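PDB 2J2M: catalase from Exiguobacterium oxidotolerans, which catalyses the breakdown of hydrogen peroxide to water and oxygen at a haem iron, as a four-chain assembly. Local coordinates for residues D259-V264 with I289-V294; G195-S200 with Y212-W217; D283-V288 with G425-R430. All blocks are in the same frame, centred on the assembly; numbering follows the deposited sequence.

Contacts 1 and 2 belong to the antiparallel sheet of the catalase domain, where strands 210-219 and 257-265 are neighbours, and Arg216 of contact 2 hydrogen-bonds to Gln263 OE1 of contact 1. Contact 2 is wholly buried and reaches the haem; contact 1 is partly buried; contact 3 is a surface contact between a loop and helix 422-430. Backbone bonds carry the two strand pairings, reinforced by an aromatic cluster in contact 1 and by serine and lysine bonds in contact 2. Contact 3 relies on side chains: an arginine stacked on a phenylalanine and salt-bridged to an aspartate. Residues 283-288 tie all three together, because Asp283 pairs with Arg216 and Trp284 O accepts from Gln263.

Contact 1 of 3, residues D259-V264 with I289-V294; sequences DLFVQV and IPFQHV
Residues 259-264 and 289-294 form an antiparallel strand pairing in the catalase beta-barrel, where strand 257-265 meets the start of strand 292-302. Val262 and Gln292 are a hydrogen-bonded pair, joined N to O in both directions, and Phe261 faces His293 as the adjacent non-hydrogen-bonded pair. Val294 N adds a 2.7 Å bond to Leu260 O. On the Phe261 face three rings gather. The His293 ring comes edge-on over one face of Phe261, its CD2 3.7 Å from CZ near the rim. Phe291 lies oblique to Phe261, ring planes 49° apart, with its CB 3.5 Å from Phe261 CD1. With CG of His293 anti to the backbone N (chi1 -164°), the imidazole is carried across to Asp259 on the partner strand, whose OD2 accepts from NE2 at 2.9 Å on its anti side, somewhat out of the carboxylate plane. On the Val262 face Val262 CG1 meets Val294 CG2, and Leu260 CD2 lies alongside Val294 CG1. Gln292 NE2 bonds to Tyr75 and to a water that also donates to Pro290 O. At the loop end, Gln263 NE2 donates almost straight (169°) to Ile289 O at 2.6 Å, with the acceptor in its amide plane.

Contact 2 of 3, residues G195-S200 with Y212-W217; sequences GSSVHS and YIKLRW. With HEM (protoporphyrin IX containing Fe), chain E.
Residues 195-200 run antiparallel to strand 210-219, pairing as a short strand before bending away toward the haem. Gly195 and Trp217 exchange two backbone bonds, Ser196 and Arg216 form the next, non-hydrogen-bonded pair, and Ser197 N donates to Leu215 O at 2.9 Å. There the backbone ladder gives way to side chains. Ser197 OG takes the place of a carbonyl: it accepts from Leu215 N at 2.8 Å in a nearly straight bond (172°) and donates to His199 O, in that carbonyl's plane. Its chi1 of 55°, with OG between the backbone N and the carbonyl carbon, puts the hydroxyl within reach of both. Lys214 is bent at three torsions and folds against the turn, its CD 3.3 Å from His199 O; its NZ donates to Val198 O at 2.6 Å, from above the carbonyl plane, and its charge also lies against Trp284 in a cation-pi contact. A water bridges Ser196 OG, also bonded to Asn130 O, and Arg216 NE, while the Arg216 guanidinium is hydrogen-bonded to Gln263 and salt-bridged to Asp283. The edge of the Trp217 indole lies against Gly195 CA. Val198 CG1 touches the haem vinyl carbon CBB at 3.5 Å, and His199, bonded to Asp329 through ND1, packs beside CAB. Gripping the turn through Ser197 and Lys214 thus probably helps to position these two haem-pocket residues.

Contact 3 of 3, residues D283-V288 with G425-R430; sequences DWFEDV and GEVYRR
The guanidinium of Arg430 lies flat on one face of the Phe285 ring, the two planes only 11° apart and their centres 3.8 Å apart. Arg430 NE sits over the middle of the ring, while CZ lies toward CG, with NH2 on the CD1 side and NH1 on the CD2 side; CZ is 3.6 Å from Phe285 CG. The arginine chain is extended from CG to NE, which lets CD reach over the same ring face as a CH-pi contact behind the charged group. This is a cation-pi stack in which the flat faces overlap, and it leaves NH1 able to reach Asp287, two residues further along the loop, whose side chain runs to meet that of Arg430 from the opposite direction. Asp287 OD1 accepts from Arg430 NH1 at 3.0 Å through the anti lone pair, in a salt bridge with a bent N-H...O angle of 136° and with OD1 tilted out of the guanidinium plane. The loop 283-288 precedes strand 292-302 of the catalase barrel, and helix 422-430 belongs to the C-terminal helical region, so this surface contact joins the two parts of the fold. Phe285 also turns its edge to the helix: Val427 CG2 lies near the ring plane, 3.9 Å from CZ. Val427 itself packs against Asn175 and His179 of helix 174-180. Oblique to the ring, Glu426 OE1 comes within 4.0 Å of Phe285 CE1, its carboxylate plane 70° from that of the ring. On the same loop, Asp283 N donates to Gln423 OE1, a second link to helix 422-430.

Contact 1 of 3, residues D259-V264 with I289-V294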
loop_
_atom_site.group_PDB
_atom_site.type_symbol
_atom_site.label_atom_id
_atom_site.label_comp_id
_atom_site.label_asym_id
_atom_site.label_seq_id
_atom_site.Cartn_x
_atom_site.Cartn_y
_atom_site.Cartn_z
ATOM N N ASP A 259 19.290 -35.069 4.423
ATOM C CA ASP A 259 20.481 -35.043 3.578
ATOM C C ASP A 259 20.256 -34.420 2.187
ATOM O O ASP A 259 19.239 -34.669 1.537
ATOM C CB ASP A 259 21.085 -36.439 3.495
ATOM C CG ASP A 259 21.563 -36.913 4.835
ATOM O OD1 ASP A 259 20.747 -37.497 5.565
ATOM O OD2 ASP A 259 22.728 -36.661 5.193
ATOM N N LEU A 260 21.204 -33.600 1.752
ATOM C CA LEU A 260 21.174 -32.987 0.401
ATOM C C LEU A 260 22.043 -33.763 -0.606
ATOM O O LEU A 260 23.240 -33.962 -0.387
ATOM C CB LEU A 260 21.629 -31.521 0.445
ATOM C CG LEU A 260 21.636 -30.702 -0.854
ATOM C CD1 LEU A 260 20.206 -30.391 -1.343
ATOM C CD2 LEU A 260 22.400 -29.400 -0.665
ATOM N N PHE A 261 21.419 -34.197 -1.698
ATOM C CA PHE A 261 22.110 -34.864 -2.763
ATOM C C PHE A 261 21.965 -34.027 -4.041
ATOM O O PHE A 261 21.056 -33.179 -4.172
ATOM C CB PHE A 261 21.532 -36.264 -3.012
ATOM C CG PHE A 261 21.717 -37.246 -1.876
ATOM C CD1 PHE A 261 22.700 -38.227 -1.947
ATOM C CD2 PHE A 261 20.869 -37.222 -0.757
ATOM C CE1 PHE A 261 22.869 -39.159 -0.923
ATOM C CE2 PHE A 261 21.028 -38.143 0.296
ATOM C CZ PHE A 261 22.030 -39.113 0.212
ATOM N N VAL A 262 22.868 -34.294 -4.988
ATOM C CA VAL A 262 22.927 -33.564 -6.224
ATOM C C VAL A 262 22.975 -34.549 -7.381
ATOM O O VAL A 262 23.704 -35.527 -7.334
ATOM C CB VAL A 262 24.130 -32.549 -6.236
ATOM C CG1 VAL A 262 25.485 -33.261 -6.236
ATOM C CG2 VAL A 262 24.039 -31.595 -7.422
ATOM N N GLN A 263 22.172 -34.293 -8.405
ATOM C CA GLN A 263 22.273 -35.006 -9.683
ATOM C C GLN A 263 22.889 -34.102 -10.744
ATOM O O GLN A 263 22.499 -32.939 -10.900
ATOM C CB GLN A 263 20.905 -35.512 -10.144
ATOM C CG GLN A 263 20.378 -36.683 -9.329
ATOM C CD GLN A 263 18.947 -36.980 -9.667
ATOM O OE1 GLN A 263 18.062 -36.179 -9.395
ATOM N NE2 GLN A 263 18.707 -38.124 -10.288
ATOM N N VAL A 264 23.852 -34.670 -11.467
ATOM C CA VAL A 264 24.669 -33.941 -12.427
ATOM C C VAL A 264 24.564 -34.534 -13.837
ATOM O O VAL A 264 24.794 -35.724 -14.071
ATOM C CB VAL A 264 26.147 -33.888 -11.975
ATOM C CG1 VAL A 264 26.978 -33.084 -12.957
ATOM C CG2 VAL A 264 26.256 -33.282 -10.568
ATOM N N ILE A 289 20.388 -41.224 -13.292
ATOM C CA ILE A 289 21.372 -40.250 -12.830
ATOM C C ILE A 289 21.551 -40.292 -11.292
ATOM O O ILE A 289 20.667 -39.864 -10.537
ATOM C CB ILE A 289 21.064 -38.800 -13.331
ATOM C CG1 ILE A 289 21.151 -38.728 -14.859
ATOM C CG2 ILE A 289 22.053 -37.784 -12.719
ATOM C CD1 ILE A 289 20.625 -37.464 -15.430
ATOM N N PRO A 290 22.729 -40.764 -10.833
ATOM C CA PRO A 290 22.967 -41.024 -9.405
ATOM C C PRO A 290 22.845 -39.759 -8.533
ATOM O O PRO A 290 23.108 -38.643 -9.007
ATOM C CB PRO A 290 24.413 -41.555 -9.367
ATOM C CG PRO A 290 24.753 -41.926 -10.788
ATOM C CD PRO A 290 23.920 -41.034 -11.668
ATOM N N PHE A 291 22.437 -39.951 -7.280
ATOM C CA PHE A 291 22.476 -38.901 -6.261
ATOM C C PHE A 291 23.912 -38.847 -5.718
ATOM O O PHE A 291 24.539 -39.875 -5.494
ATOM C CB PHE A 291 21.519 -39.234 -5.094
ATOM C CG PHE A 291 20.022 -39.123 -5.415
ATOM C CD1 PHE A 291 19.539 -39.054 -6.732
ATOM C CD2 PHE A 291 19.090 -39.148 -4.376
ATOM C CE1 PHE A 291 18.141 -38.985 -7.003
ATOM C CE2 PHE A 291 17.705 -39.088 -4.635
ATOM C CZ PHE A 291 17.230 -39.003 -5.958
ATOM N N GLN A 292 24.454 -37.657 -5.525
ATOM C CA GLN A 292 25.766 -37.548 -4.892
ATOM C C GLN A 292 25.602 -36.695 -3.650
ATOM O O GLN A 292 25.123 -35.564 -3.735
ATOM C CB GLN A 292 26.802 -36.945 -5.842
ATOM C CG GLN A 292 26.894 -37.627 -7.199
ATOM C CD GLN A 292 27.995 -37.059 -8.041
ATOM O OE1 GLN A 292 29.135 -36.916 -7.582
ATOM N NE2 GLN A 292 27.669 -36.695 -9.270
ATOM N N HIS A 293 25.999 -37.245 -2.507
ATOM C CA HIS A 293 25.832 -36.592 -1.207
ATOM C C HIS A 293 26.564 -35.268 -1.135
ATOM O O HIS A 293 27.717 -35.185 -1.540
ATOM C CB HIS A 293 26.323 -37.514 -0.087
ATOM C CG HIS A 293 25.860 -37.108 1.275
ATOM N ND1 HIS A 293 26.730 -36.744 2.276
ATOM C CD2 HIS A 293 24.617 -36.983 1.796
ATOM C CE1 HIS A 293 26.045 -36.432 3.362
ATOM N NE2 HIS A 293 24.761 -36.570 3.099
ATOM N N VAL A 294 25.883 -34.237 -0.645
ATOM C CA VAL A 294 26.478 -32.900 -0.464
ATOM C C VAL A 294 26.685 -32.607 1.040
ATOM O O VAL A 294 27.769 -32.214 1.488
ATOM C CB VAL A 294 25.572 -31.779 -1.077
ATOM C CG1 VAL A 294 26.087 -30.377 -0.704
ATOM C CG2 VAL A 294 25.433 -31.923 -2.581
HETATM O O HOH W 1 25.088 -37.522 -10.333
#

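Contact 2 of 3, residues G195-S200 with Y212-W217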
loop_
_atom_site.group_PDB
_atom_site.type_symbol
_atom_site.label_atom_id
_atom_site.label_comp_id
_atom_site.label_asym_id
_atom_site.label_seq_id
_atom_site.Cartn_x
_atom_site.Cartn_y
_atom_site.Cartn_z
ATOM N N GLY A 195 12.405 -33.477 -0.355
ATOM C CA GLY A 195 12.442 -32.212 -1.092
ATOM C C GLY A 195 13.032 -32.431 -2.472
ATOM O O GLY A 195 13.829 -33.362 -2.664
ATOM N N SER A 196 12.648 -31.575 -3.431
ATOM C CA SER A 196 13.066 -31.709 -4.819
ATOM C C SER A 196 13.203 -30.331 -5.463
ATOM O O SER A 196 12.300 -29.501 -5.335
ATOM C CB SER A 196 12.027 -32.529 -5.595
ATOM O OG SER A 196 11.772 -33.759 -4.953
ATOM N N SER A 197 14.321 -30.062 -6.141
ATOM C CA SER A 197 14.427 -28.786 -6.877
ATOM C C SER A 197 13.395 -28.734 -7.992
ATOM O O SER A 197 12.964 -27.655 -8.411
ATOM C CB SER A 197 15.824 -28.576 -7.442
ATOM O OG SER A 197 16.215 -29.670 -8.238
ATOM N N VAL A 198 12.995 -29.928 -8.443
ATOM C CA VAL A 198 12.118 -30.118 -9.605
ATOM C C VAL A 198 12.785 -29.695 -10.933
ATOM O O VAL A 198 12.852 -30.504 -11.868
ATOM C CB VAL A 198 10.699 -29.477 -9.387
ATOM C CG1 VAL A 198 9.845 -29.540 -10.679
ATOM C CG2 VAL A 198 10.001 -30.166 -8.208
ATOM N N HIS A 199 13.240 -28.439 -11.017
ATOM C CA HIS A 199 14.017 -27.936 -12.156
ATOM C C HIS A 199 15.489 -28.350 -12.085
ATOM O O HIS A 199 16.021 -28.602 -11.001
ATOM C CB HIS A 199 13.998 -26.405 -12.211
ATOM C CG HIS A 199 12.663 -25.792 -11.923
ATOM N ND1 HIS A 199 11.598 -25.867 -12.801
ATOM C CD2 HIS A 199 12.228 -25.070 -10.864
ATOM C CE1 HIS A 199 10.562 -25.224 -12.291
ATOM N NE2 HIS A 199 10.915 -24.739 -11.110
ATOM N N SER A 200 16.136 -28.395 -13.253
ATOM C CA SER A 200 17.571 -28.371 -13.337
ATOM C C SER A 200 17.988 -26.923 -13.114
ATOM O O SER A 200 17.247 -25.982 -13.452
ATOM C CB SER A 200 18.056 -28.827 -14.707
ATOM O OG SER A 200 17.490 -28.022 -15.750
ATOM N N TYR A 212 24.464 -29.194 -15.665
ATOM C CA TYR A 212 23.081 -29.194 -15.163
ATOM C C TYR A 212 22.922 -30.032 -13.900
ATOM O O TYR A 212 23.368 -31.179 -13.833
ATOM C CB TYR A 212 22.096 -29.728 -16.214
ATOM C CG TYR A 212 21.880 -28.798 -17.389
ATOM C CD1 TYR A 212 21.106 -27.634 -17.250
ATOM C CD2 TYR A 212 22.438 -29.086 -18.633
ATOM C CE1 TYR A 212 20.893 -26.784 -18.316
ATOM C CE2 TYR A 212 22.241 -28.233 -19.719
ATOM C CZ TYR A 212 21.465 -27.080 -19.548
ATOM O OH TYR A 212 21.259 -26.239 -20.610
ATOM N N ILE A 213 22.235 -29.462 -12.914
ATOM C CA ILE A 213 22.083 -30.145 -11.632
ATOM C C ILE A 213 20.628 -30.141 -11.166
ATOM O O ILE A 213 19.890 -29.185 -11.420
ATOM C CB ILE A 213 23.011 -29.536 -10.526
ATOM C CG1 ILE A 213 22.491 -28.166 -10.080
ATOM C CG2 ILE A 213 24.467 -29.433 -11.011
ATOM C CD1 ILE A 213 21.677 -28.216 -8.817
ATOM N N LYS A 214 20.245 -31.231 -10.504
ATOM C CA LYS A 214 18.985 -31.347 -9.775
ATOM C C LYS A 214 19.385 -31.506 -8.291
ATOM O O LYS A 214 20.474 -32.052 -7.970
ATOM C CB LYS A 214 18.226 -32.587 -10.257
ATOM C CG LYS A 214 16.741 -32.426 -10.620
ATOM C CD LYS A 214 16.573 -31.692 -11.922
ATOM C CE LYS A 214 15.690 -32.420 -12.921
ATOM N NZ LYS A 214 14.229 -32.597 -12.671
ATOM N N LEU A 215 18.515 -31.022 -7.400
ATOM C CA LEU A 215 18.772 -31.063 -5.968
ATOM C C LEU A 215 17.736 -31.914 -5.283
ATOM O O LEU A 215 16.570 -31.892 -5.659
ATOM C CB LEU A 215 18.782 -29.659 -5.389
ATOM C CG LEU A 215 20.085 -28.940 -5.010
ATOM C CD1 LEU A 215 21.399 -29.704 -5.263
ATOM C CD2 LEU A 215 20.130 -27.518 -5.605
ATOM N N ARG A 216 18.167 -32.609 -4.237
ATOM C CA ARG A 216 17.427 -33.708 -3.637
ATOM C C ARG A 216 17.578 -33.698 -2.102
ATOM O O ARG A 216 18.697 -33.799 -1.592
ATOM C CB ARG A 216 17.997 -35.027 -4.202
ATOM C CG ARG A 216 17.053 -35.856 -5.076
ATOM C CD ARG A 216 16.785 -35.352 -6.496
ATOM N NE ARG A 216 15.399 -35.732 -6.718
ATOM C CZ ARG A 216 14.863 -36.342 -7.765
ATOM N NH1 ARG A 216 15.535 -36.598 -8.870
ATOM N NH2 ARG A 216 13.583 -36.625 -7.707
ATOM N N TRP A 217 16.473 -33.544 -1.372
ATOM C CA TRP A 217 16.493 -33.709 0.094
ATOM C C TRP A 217 15.862 -35.031 0.534
ATOM O O TRP A 217 14.777 -35.386 0.068
ATOM C CB TRP A 217 15.763 -32.571 0.807
ATOM C CG TRP A 217 16.309 -31.189 0.598
ATOM C CD1 TRP A 217 15.882 -30.271 -0.331
ATOM C CD2 TRP A 217 17.343 -30.540 1.356
ATOM N NE1 TRP A 217 16.583 -29.109 -0.194
ATOM C CE2 TRP A 217 17.480 -29.236 0.835
ATOM C CE3 TRP A 217 18.150 -30.925 2.431
ATOM C CZ2 TRP A 217 18.415 -28.315 1.340
ATOM C CZ3 TRP A 217 19.091 -30.001 2.943
ATOM C CH2 TRP A 217 19.203 -28.715 2.397
HETATM C CHA HEM E . 5.315 -19.811 -3.559
HETATM C CHB HEM E . 7.187 -24.080 -5.009
HETATM C CHC HEM E . 6.023 -22.979 -9.559
HETATM C CHD HEM E . 4.805 -18.506 -8.230
HETATM C C1A HEM E . 5.964 -21.043 -3.548
HETATM C C2A HEM E . 6.558 -21.719 -2.396
HETATM C C3A HEM E . 7.074 -22.902 -2.804
HETATM C C4A HEM E . 6.823 -23.018 -4.216
HETATM C CMA HEM E . 7.809 -23.974 -1.962
HETATM C CAA HEM E . 6.553 -21.142 -0.956
HETATM C CBA HEM E . 7.807 -20.330 -0.624
HETATM C CGA HEM E . 7.673 -19.900 0.820
HETATM O O1A HEM E . 7.509 -18.680 1.091
HETATM O O2A HEM E . 7.705 -20.794 1.709
HETATM C C1B HEM E . 7.100 -24.138 -6.374
HETATM C C2B HEM E . 7.717 -25.126 -7.244
HETATM C C3B HEM E . 7.377 -24.803 -8.491
HETATM C C4B HEM E . 6.553 -23.619 -8.454
HETATM C CMB HEM E . 8.638 -26.303 -6.813
HETATM C CAB HEM E . 7.811 -25.503 -9.790
HETATM C CBB HEM E . 7.853 -26.827 -9.892
HETATM C C1C HEM E . 5.681 -21.655 -9.643
HETATM C C2C HEM E . 5.503 -20.873 -10.850
HETATM C C3C HEM E . 5.175 -19.628 -10.453
HETATM C C4C HEM E . 5.127 -19.595 -9.001
HETATM C CMC HEM E . 5.698 -21.365 -12.316
HETATM C CAC HEM E . 4.851 -18.402 -11.341
HETATM C CBC HEM E . 5.816 -17.703 -11.950
HETATM C C1D HEM E . 4.786 -18.416 -6.856
HETATM C C2D HEM E . 4.422 -17.229 -6.109
HETATM C C3D HEM E . 4.594 -17.633 -4.645
HETATM C C4D HEM E . 5.038 -19.023 -4.658
HETATM C CMD HEM E . 4.006 -15.834 -6.687
HETATM C CAD HEM E . 4.361 -16.754 -3.402
HETATM C CBD HEM E . 5.737 -16.339 -2.875
HETATM C CGD HEM E . 5.652 -15.220 -1.855
HETATM O O1D HEM E . 4.570 -14.576 -1.651
HETATM O O2D HEM E . 6.707 -14.952 -1.241
HETATM N NA HEM E . 6.159 -21.876 -4.635
HETATM N NB HEM E . 6.393 -23.237 -7.143
HETATM N NC HEM E . 5.450 -20.844 -8.545
HETATM N ND HEM E . 5.144 -19.426 -5.977
HETATM FE FE HEM E . 6.057 -21.214 -6.593
HETATM O O HOH W 2 13.238 -36.041 -4.633
#

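Contact 3 of 3, residues D283-V288 with G425-R430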
loop_
_atom_site.group_PDB
_atom_site.type_symbol
_atom_site.label_atom_id
_atom_site.label_comp_id
_atom_site.label_asym_id
_atom_site.label_seq_id
_atom_site.Cartn_x
_atom_site.Cartn_y
_atom_site.Cartn_z
ATOM N N ASP A 283 11.105 -36.181 -14.517
ATOM C CA ASP A 283 11.985 -36.574 -13.418
ATOM C C ASP A 283 13.299 -37.154 -13.956
ATOM O O ASP A 283 13.379 -37.547 -15.137
ATOM C CB ASP A 283 11.296 -37.588 -12.502
ATOM C CG ASP A 283 11.980 -37.724 -11.156
ATOM O OD1 ASP A 283 12.996 -37.028 -10.911
ATOM O OD2 ASP A 283 11.508 -38.515 -10.313
ATOM N N TRP A 284 14.326 -37.143 -13.096
ATOM C CA TRP A 284 15.621 -37.757 -13.384
ATOM C C TRP A 284 15.712 -38.870 -12.405
ATOM O O TRP A 284 16.034 -38.637 -11.232
ATOM C CB TRP A 284 16.801 -36.832 -13.104
ATOM C CG TRP A 284 16.960 -35.659 -13.979
ATOM C CD1 TRP A 284 16.100 -35.211 -14.949
ATOM C CD2 TRP A 284 18.043 -34.738 -13.944
ATOM N NE1 TRP A 284 16.596 -34.055 -15.525
ATOM C CE2 TRP A 284 17.792 -33.750 -14.932
ATOM C CE3 TRP A 284 19.232 -34.663 -13.199
ATOM C CZ2 TRP A 284 18.668 -32.690 -15.166
ATOM C CZ3 TRP A 284 20.099 -33.604 -13.431
ATOM C CH2 TRP A 284 19.808 -32.632 -14.403
ATOM N N PHE A 285 15.416 -40.070 -12.875
ATOM C CA PHE A 285 15.393 -41.239 -12.013
ATOM C C PHE A 285 16.782 -41.482 -11.439
ATOM O O PHE A 285 17.772 -41.299 -12.141
ATOM C CB PHE A 285 14.888 -42.454 -12.788
ATOM C CG PHE A 285 13.480 -42.306 -13.307
ATOM C CD1 PHE A 285 13.192 -42.533 -14.649
ATOM C CD2 PHE A 285 12.427 -41.964 -12.450
ATOM C CE1 PHE A 285 11.860 -42.441 -15.140
ATOM C CE2 PHE A 285 11.111 -41.845 -12.937
ATOM C CZ PHE A 285 10.831 -42.089 -14.287
ATOM N N GLU A 286 16.842 -41.850 -10.157
ATOM C CA GLU A 286 18.124 -42.095 -9.483
ATOM C C GLU A 286 18.866 -43.196 -10.223
ATOM O O GLU A 286 20.105 -43.218 -10.257
ATOM C CB GLU A 286 17.929 -42.470 -8.005
ATOM C CG GLU A 286 19.251 -42.811 -7.304
ATOM C CD GLU A 286 19.145 -42.896 -5.787
ATOM O OE1 GLU A 286 18.022 -42.997 -5.260
ATOM O OE2 GLU A 286 20.199 -42.875 -5.122
ATOM N N ASP A 287 18.068 -44.082 -10.820
ATOM C CA ASP A 287 18.489 -45.160 -11.702
ATOM C C ASP A 287 19.294 -44.666 -12.890
ATOM O O ASP A 287 20.235 -45.334 -13.339
ATOM C CB ASP A 287 17.242 -45.866 -12.269
ATOM C CG ASP A 287 16.901 -47.122 -11.523
ATOM O OD1 ASP A 287 15.692 -47.368 -11.295
ATOM O OD2 ASP A 287 17.839 -47.871 -11.137
ATOM N N VAL A 288 18.884 -43.537 -13.449
ATOM C CA VAL A 288 19.543 -43.070 -14.652
ATOM C C VAL A 288 20.620 -42.036 -14.321
ATOM O O VAL A 288 21.650 -41.999 -14.991
ATOM C CB VAL A 288 18.549 -42.644 -15.793
ATOM C CG1 VAL A 288 17.219 -43.430 -15.702
ATOM C CG2 VAL A 288 18.313 -41.142 -15.828
ATOM N N GLY A 425 3.902 -43.047 -17.551
ATOM C CA GLY A 425 3.763 -44.509 -17.575
ATOM C C GLY A 425 4.859 -45.216 -16.806
ATOM O O GLY A 425 4.573 -46.060 -15.964
ATOM N N GLU A 426 6.116 -44.871 -17.093
ATOM C CA GLU A 426 7.266 -45.417 -16.360
ATOM C C GLU A 426 7.132 -45.193 -14.861
ATOM O O GLU A 426 7.372 -46.113 -14.079
ATOM C CB GLU A 426 8.581 -44.798 -16.837
ATOM C CG GLU A 426 8.934 -45.069 -18.305
ATOM C CD GLU A 426 10.145 -44.274 -18.741
ATOM O OE1 GLU A 426 11.277 -44.683 -18.387
ATOM O OE2 GLU A 426 9.965 -43.234 -19.425
ATOM N N VAL A 427 6.738 -43.978 -14.461
ATOM C CA VAL A 427 6.475 -43.682 -13.044
ATOM C C VAL A 427 5.417 -44.629 -12.490
ATOM O O VAL A 427 5.615 -45.205 -11.414
ATOM C CB VAL A 427 6.094 -42.186 -12.767
ATOM C CG1 VAL A 427 5.585 -42.009 -11.316
ATOM C CG2 VAL A 427 7.283 -41.238 -13.047
ATOM N N TYR A 428 4.313 -44.824 -13.214
ATOM C CA TYR A 428 3.309 -45.781 -12.738
ATOM C C TYR A 428 3.912 -47.192 -12.506
ATOM O O TYR A 428 3.740 -47.790 -11.427
ATOM C CB TYR A 428 2.102 -45.862 -13.679
ATOM C CG TYR A 428 1.056 -46.866 -13.223
ATOM C CD1 TYR A 428 0.943 -48.122 -13.830
ATOM C CD2 TYR A 428 0.194 -46.564 -12.163
ATOM C CE1 TYR A 428 -0.012 -49.037 -13.400
ATOM C CE2 TYR A 428 -0.751 -47.454 -11.731
ATOM C CZ TYR A 428 -0.855 -48.693 -12.345
ATOM O OH TYR A 428 -1.811 -49.575 -11.896
ATOM N N ARG A 429 4.632 -47.698 -13.507
ATOM C CA ARG A 429 5.179 -49.057 -13.453
ATOM C C ARG A 429 6.322 -49.226 -12.446
ATOM O O ARG A 429 6.567 -50.331 -11.975
ATOM C CB ARG A 429 5.563 -49.567 -14.855
ATOM C CG ARG A 429 4.332 -49.909 -15.708
ATOM C CD ARG A 429 4.671 -50.309 -17.134
ATOM N NE ARG A 429 5.403 -49.274 -17.869
ATOM C CZ ARG A 429 4.840 -48.339 -18.634
ATOM N NH1 ARG A 429 5.611 -47.462 -19.265
ATOM N NH2 ARG A 429 3.509 -48.262 -18.755
ATOM N N ARG A 430 6.989 -48.122 -12.094
ATOM C CA ARG A 430 7.987 -48.132 -11.021
ATOM C C ARG A 430 7.407 -48.258 -9.594
ATOM O O ARG A 430 8.150 -48.497 -8.643
ATOM C CB ARG A 430 8.889 -46.899 -11.138
ATOM C CG ARG A 430 10.006 -47.085 -12.152
ATOM C CD ARG A 430 10.441 -45.754 -12.711
ATOM N NE ARG A 430 11.625 -45.866 -13.571
ATOM C CZ ARG A 430 12.887 -45.892 -13.134
ATOM N NH1 ARG A 430 13.158 -45.819 -11.833
ATOM N NH2 ARG A 430 13.877 -45.981 -14.013
#